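Local coordinates for protein regulator of nonsense transcripts 2 (Homo sapiens, PDB 4CEM) that acts as a core factor of nonsense-mediated mRNA decay, probably through protein contacts made by its MIF4G domains, at residues A[7-19]-A[210-224]. Residues are numbered along the deposited sequence; the frame is centred on the assembly and turned at random.
Sequences EKEESIQLHQEAW and KVKSAAEKFNLSFPP
W19 lays its indole over P223, whose CG sits above the centre of the five-membered ring, 3.8 Å from the centroid. The same indole works at its edge as well: NE1 donates to the backbone O of S221 at 2.9 Å, with the acceptor lying in the ring plane, and the bond and the proline together help to hold the tilt of the ring. An alanine here removes both the indole face and the N-H, which would probably leave the S221 carbonyl without its mate and open a gap beside P223 and the imidazole of H15. One turn earlier, H15 directs CG away from its own backbone N (chi1 173°), which brings its imidazole edge-on to the face of F222, the planes at 88°. L220 covers one face of that imidazole and W19 CD1 the other. F222 itself is sandwiched, V211 CG1 lying over the face opposite H15, while A18 CB meets its edge at CD2, 3.9 Å away. In this all-helical MIF4G fragment, helix 6-33 packs across helix 209-218, the segment axes at 114°, and continues along the extended chain 220-224, where P223 and P224 also touch H22. At the other end of the contact, the aliphatic part of K8 crosses the F218 ring obliquely, CB 3.7 Å from CE1, its CA making an off-centre CH-pi contact, and a water links K8 NZ to F218 O. S11 OG lies near CE2 of that ring yet donates to E7 O, which S11 N approaches from the opposite face. At the exposed margin, K217 NZ reaches E7 OE1 at 2.9 Å from above the carboxylate plane, a salt bridge between side chains crossing nearly at right angles.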
# COMPACT_ATOMS: atom_id res chain seq x y z
N GLU A 7 19.86 4.40 18.45
CA GLU A 7 19.42 3.14 17.85
C GLU A 7 18.34 2.41 18.67
O GLU A 7 17.45 1.77 18.11
CB GLU A 7 20.61 2.21 17.65
CG GLU A 7 20.42 1.23 16.51
CD GLU A 7 21.35 0.04 16.60
OE1 GLU A 7 22.46 0.17 17.17
OE2 GLU A 7 20.98 -1.04 16.09
N LYS A 8 18.43 2.51 20.00
CA LYS A 8 17.43 1.88 20.85
C LYS A 8 16.08 2.60 20.77
O LYS A 8 15.03 1.96 20.76
CB LYS A 8 17.92 1.80 22.31
CG LYS A 8 16.88 1.26 23.28
CD LYS A 8 17.50 0.63 24.52
CE LYS A 8 16.44 -0.08 25.36
NZ LYS A 8 17.02 -1.03 26.35
N GLU A 9 16.09 3.93 20.70
CA GLU A 9 14.85 4.69 20.68
C GLU A 9 14.06 4.47 19.39
O GLU A 9 12.83 4.40 19.41
CB GLU A 9 15.11 6.18 20.91
CG GLU A 9 15.54 6.48 22.35
CD GLU A 9 15.79 7.96 22.60
OE1 GLU A 9 16.28 8.66 21.69
OE2 GLU A 9 15.51 8.43 23.74
N GLU A 10 14.78 4.34 18.28
CA GLU A 10 14.15 4.01 17.01
C GLU A 10 13.51 2.62 17.06
O GLU A 10 12.40 2.43 16.56
CB GLU A 10 15.17 4.08 15.87
CG GLU A 10 15.51 5.51 15.46
CD GLU A 10 16.83 5.63 14.72
OE1 GLU A 10 17.35 4.60 14.22
OE2 GLU A 10 17.36 6.76 14.65
N SER A 11 14.21 1.66 17.67
CA SER A 11 13.69 0.30 17.80
C SER A 11 12.44 0.25 18.67
O SER A 11 11.48 -0.44 18.34
CB SER A 11 14.76 -0.64 18.36
OG SER A 11 15.82 -0.83 17.44
N ILE A 12 12.44 0.98 19.77
CA ILE A 12 11.24 1.07 20.59
C ILE A 12 10.09 1.67 19.79
O ILE A 12 8.96 1.20 19.91
CB ILE A 12 11.50 1.88 21.88
CG1 ILE A 12 12.23 1.00 22.89
CG2 ILE A 12 10.20 2.38 22.49
CD1 ILE A 12 12.81 1.79 24.05
N GLN A 13 10.37 2.68 18.98
CA GLN A 13 9.33 3.26 18.13
C GLN A 13 8.78 2.25 17.12
O GLN A 13 7.57 2.09 17.02
CB GLN A 13 9.83 4.52 17.39
CG GLN A 13 9.57 5.82 18.13
CD GLN A 13 8.08 6.13 18.26
OE1 GLN A 13 7.35 6.14 17.27
NE2 GLN A 13 7.63 6.37 19.50
N LEU A 14 9.67 1.59 16.39
CA LEU A 14 9.25 0.56 15.45
C LEU A 14 8.32 -0.42 16.16
O LEU A 14 7.16 -0.58 15.79
CB LEU A 14 10.48 -0.15 14.88
CG LEU A 14 10.29 -1.11 13.70
CD1 LEU A 14 9.96 -0.34 12.42
CD2 LEU A 14 11.52 -1.98 13.50
N HIS A 15 8.83 -1.02 17.23
CA HIS A 15 8.09 -1.93 18.11
C HIS A 15 6.76 -1.40 18.60
O HIS A 15 5.78 -2.14 18.68
CB HIS A 15 9.02 -2.30 19.26
CG HIS A 15 8.37 -3.10 20.36
ND1 HIS A 15 8.25 -4.44 20.31
CD2 HIS A 15 7.86 -2.72 21.59
CE1 HIS A 15 7.67 -4.88 21.43
NE2 HIS A 15 7.43 -3.83 22.21
N GLN A 16 6.68 -0.11 18.92
CA GLN A 16 5.43 0.48 19.38
C GLN A 16 4.40 0.61 18.25
O GLN A 16 3.21 0.37 18.46
CB GLN A 16 5.71 1.86 19.95
CG GLN A 16 4.50 2.58 20.51
CD GLN A 16 4.89 3.87 21.21
OE1 GLN A 16 5.83 4.56 20.79
NE2 GLN A 16 4.19 4.20 22.28
N GLU A 17 4.87 1.00 17.08
CA GLU A 17 4.01 1.14 15.91
C GLU A 17 3.49 -0.20 15.45
O GLU A 17 2.33 -0.33 15.07
CB GLU A 17 4.76 1.84 14.76
CG GLU A 17 4.71 3.36 14.86
CD GLU A 17 5.85 4.05 14.14
OE1 GLU A 17 6.32 3.53 13.10
OE2 GLU A 17 6.27 5.11 14.64
N ALA A 18 4.37 -1.19 15.46
CA ALA A 18 4.01 -2.56 15.13
C ALA A 18 2.80 -3.00 15.95
O ALA A 18 1.82 -3.50 15.41
CB ALA A 18 5.19 -3.47 15.40
N TRP A 19 2.85 -2.77 17.26
CA TRP A 19 1.78 -3.23 18.13
C TRP A 19 0.50 -2.45 17.96
O TRP A 19 -0.58 -3.03 17.95
CB TRP A 19 2.24 -3.30 19.59
CG TRP A 19 3.02 -4.55 19.85
CD1 TRP A 19 4.41 -4.69 19.92
CD2 TRP A 19 2.49 -5.89 20.03
NE1 TRP A 19 4.75 -5.99 20.14
CE2 TRP A 19 3.65 -6.76 20.21
CE3 TRP A 19 1.22 -6.44 20.06
CZ2 TRP A 19 3.50 -8.13 20.43
CZ3 TRP A 19 1.10 -7.81 20.28
CH2 TRP A 19 2.21 -8.63 20.47
N LYS A 210 15.27 -5.32 9.77
CA LYS A 210 15.24 -4.35 10.89
C LYS A 210 14.50 -4.92 12.10
O LYS A 210 14.97 -4.82 13.23
CB LYS A 210 14.56 -3.04 10.49
CG LYS A 210 15.24 -2.24 9.40
CD LYS A 210 14.84 -0.76 9.46
CE LYS A 210 15.53 0.05 8.37
NZ LYS A 210 15.61 1.50 8.70
N VAL A 211 13.32 -5.50 11.86
CA VAL A 211 12.51 -6.04 12.94
C VAL A 211 13.24 -7.20 13.60
O VAL A 211 13.31 -7.28 14.83
CB VAL A 211 11.13 -6.53 12.45
CG1 VAL A 211 10.37 -7.23 13.58
CG2 VAL A 211 10.31 -5.38 11.87
N LYS A 212 13.79 -8.10 12.78
CA LYS A 212 14.54 -9.24 13.31
C LYS A 212 15.69 -8.74 14.15
O LYS A 212 15.87 -9.16 15.30
CB LYS A 212 15.05 -10.13 12.19
CG LYS A 212 13.97 -10.96 11.52
CD LYS A 212 14.60 -12.04 10.68
CE LYS A 212 13.58 -12.85 9.90
NZ LYS A 212 14.25 -13.98 9.19
N SER A 213 16.46 -7.82 13.58
CA SER A 213 17.59 -7.24 14.27
C SER A 213 17.20 -6.53 15.56
O SER A 213 17.87 -6.68 16.58
CB SER A 213 18.31 -6.27 13.33
OG SER A 213 18.88 -6.98 12.25
N ALA A 214 16.12 -5.76 15.53
CA ALA A 214 15.69 -5.04 16.72
C ALA A 214 15.28 -6.03 17.80
O ALA A 214 15.57 -5.83 18.98
CB ALA A 214 14.55 -4.09 16.40
N ALA A 215 14.63 -7.12 17.39
CA ALA A 215 14.08 -8.09 18.34
C ALA A 215 15.20 -8.77 19.10
O ALA A 215 15.16 -8.86 20.32
CB ALA A 215 13.22 -9.12 17.62
N GLU A 216 16.21 -9.24 18.38
CA GLU A 216 17.33 -9.95 18.99
C GLU A 216 18.17 -9.01 19.85
O GLU A 216 18.49 -9.33 20.99
CB GLU A 216 18.18 -10.64 17.91
CG GLU A 216 19.41 -11.39 18.41
CD GLU A 216 19.09 -12.58 19.31
OE1 GLU A 216 17.98 -13.15 19.21
OE2 GLU A 216 19.97 -12.97 20.12
N LYS A 217 18.51 -7.85 19.30
CA LYS A 217 19.43 -6.91 19.95
C LYS A 217 18.86 -6.32 21.24
O LYS A 217 19.60 -6.11 22.20
CB LYS A 217 19.79 -5.78 18.99
CG LYS A 217 21.03 -5.00 19.35
CD LYS A 217 21.32 -3.97 18.26
CE LYS A 217 22.76 -3.48 18.26
NZ LYS A 217 22.91 -2.14 18.88
N PHE A 218 17.55 -6.05 21.25
CA PHE A 218 16.93 -5.32 22.36
C PHE A 218 15.89 -6.13 23.13
O PHE A 218 15.22 -5.62 24.03
CB PHE A 218 16.32 -4.03 21.84
CG PHE A 218 17.31 -3.12 21.19
CD1 PHE A 218 18.23 -2.39 21.96
CD2 PHE A 218 17.36 -2.98 19.80
CE1 PHE A 218 19.15 -1.53 21.36
CE2 PHE A 218 18.28 -2.13 19.20
CZ PHE A 218 19.18 -1.41 19.99
N ASN A 219 15.77 -7.41 22.77
CA ASN A 219 14.85 -8.34 23.44
C ASN A 219 13.43 -7.81 23.49
O ASN A 219 12.74 -7.88 24.51
CB ASN A 219 15.39 -8.70 24.82
CG ASN A 219 16.73 -9.41 24.74
OD1 ASN A 219 16.80 -10.57 24.32
ND2 ASN A 219 17.79 -8.72 25.13
N LEU A 220 13.01 -7.27 22.35
CA LEU A 220 11.66 -6.83 22.13
C LEU A 220 10.91 -7.91 21.37
O LEU A 220 11.40 -8.43 20.37
CB LEU A 220 11.67 -5.55 21.31
CG LEU A 220 12.44 -4.38 21.93
CD1 LEU A 220 12.62 -3.27 20.89
CD2 LEU A 220 11.74 -3.87 23.19
N SER A 221 9.71 -8.24 21.84
CA SER A 221 8.85 -9.22 21.21
C SER A 221 7.84 -8.57 20.28
O SER A 221 6.92 -7.89 20.73
CB SER A 221 8.12 -10.01 22.29
OG SER A 221 6.88 -10.47 21.80
N PHE A 222 7.98 -8.80 18.98
CA PHE A 222 7.11 -8.18 17.96
C PHE A 222 5.82 -8.97 17.72
O PHE A 222 5.78 -10.16 17.98
CB PHE A 222 7.89 -8.02 16.65
CG PHE A 222 8.79 -6.82 16.63
CD1 PHE A 222 10.03 -6.88 17.24
CD2 PHE A 222 8.38 -5.63 16.04
CE1 PHE A 222 10.86 -5.77 17.24
CE2 PHE A 222 9.21 -4.53 16.03
CZ PHE A 222 10.45 -4.59 16.63
N PRO A 223 4.78 -8.30 17.18
CA PRO A 223 3.46 -8.93 17.09
C PRO A 223 3.47 -10.18 16.23
O PRO A 223 4.19 -10.24 15.26
CB PRO A 223 2.58 -7.85 16.44
CG PRO A 223 3.39 -6.61 16.39
CD PRO A 223 4.82 -7.06 16.39
N PRO A 224 2.65 -11.16 16.58
CA PRO A 224 2.61 -12.37 15.76
C PRO A 224 1.77 -12.16 14.49
O PRO A 224 0.86 -11.33 14.49
CB PRO A 224 1.95 -13.38 16.69
CG PRO A 224 1.02 -12.56 17.53
CD PRO A 224 1.59 -11.15 17.59
O HOH W 1 16.88 -3.86 25.64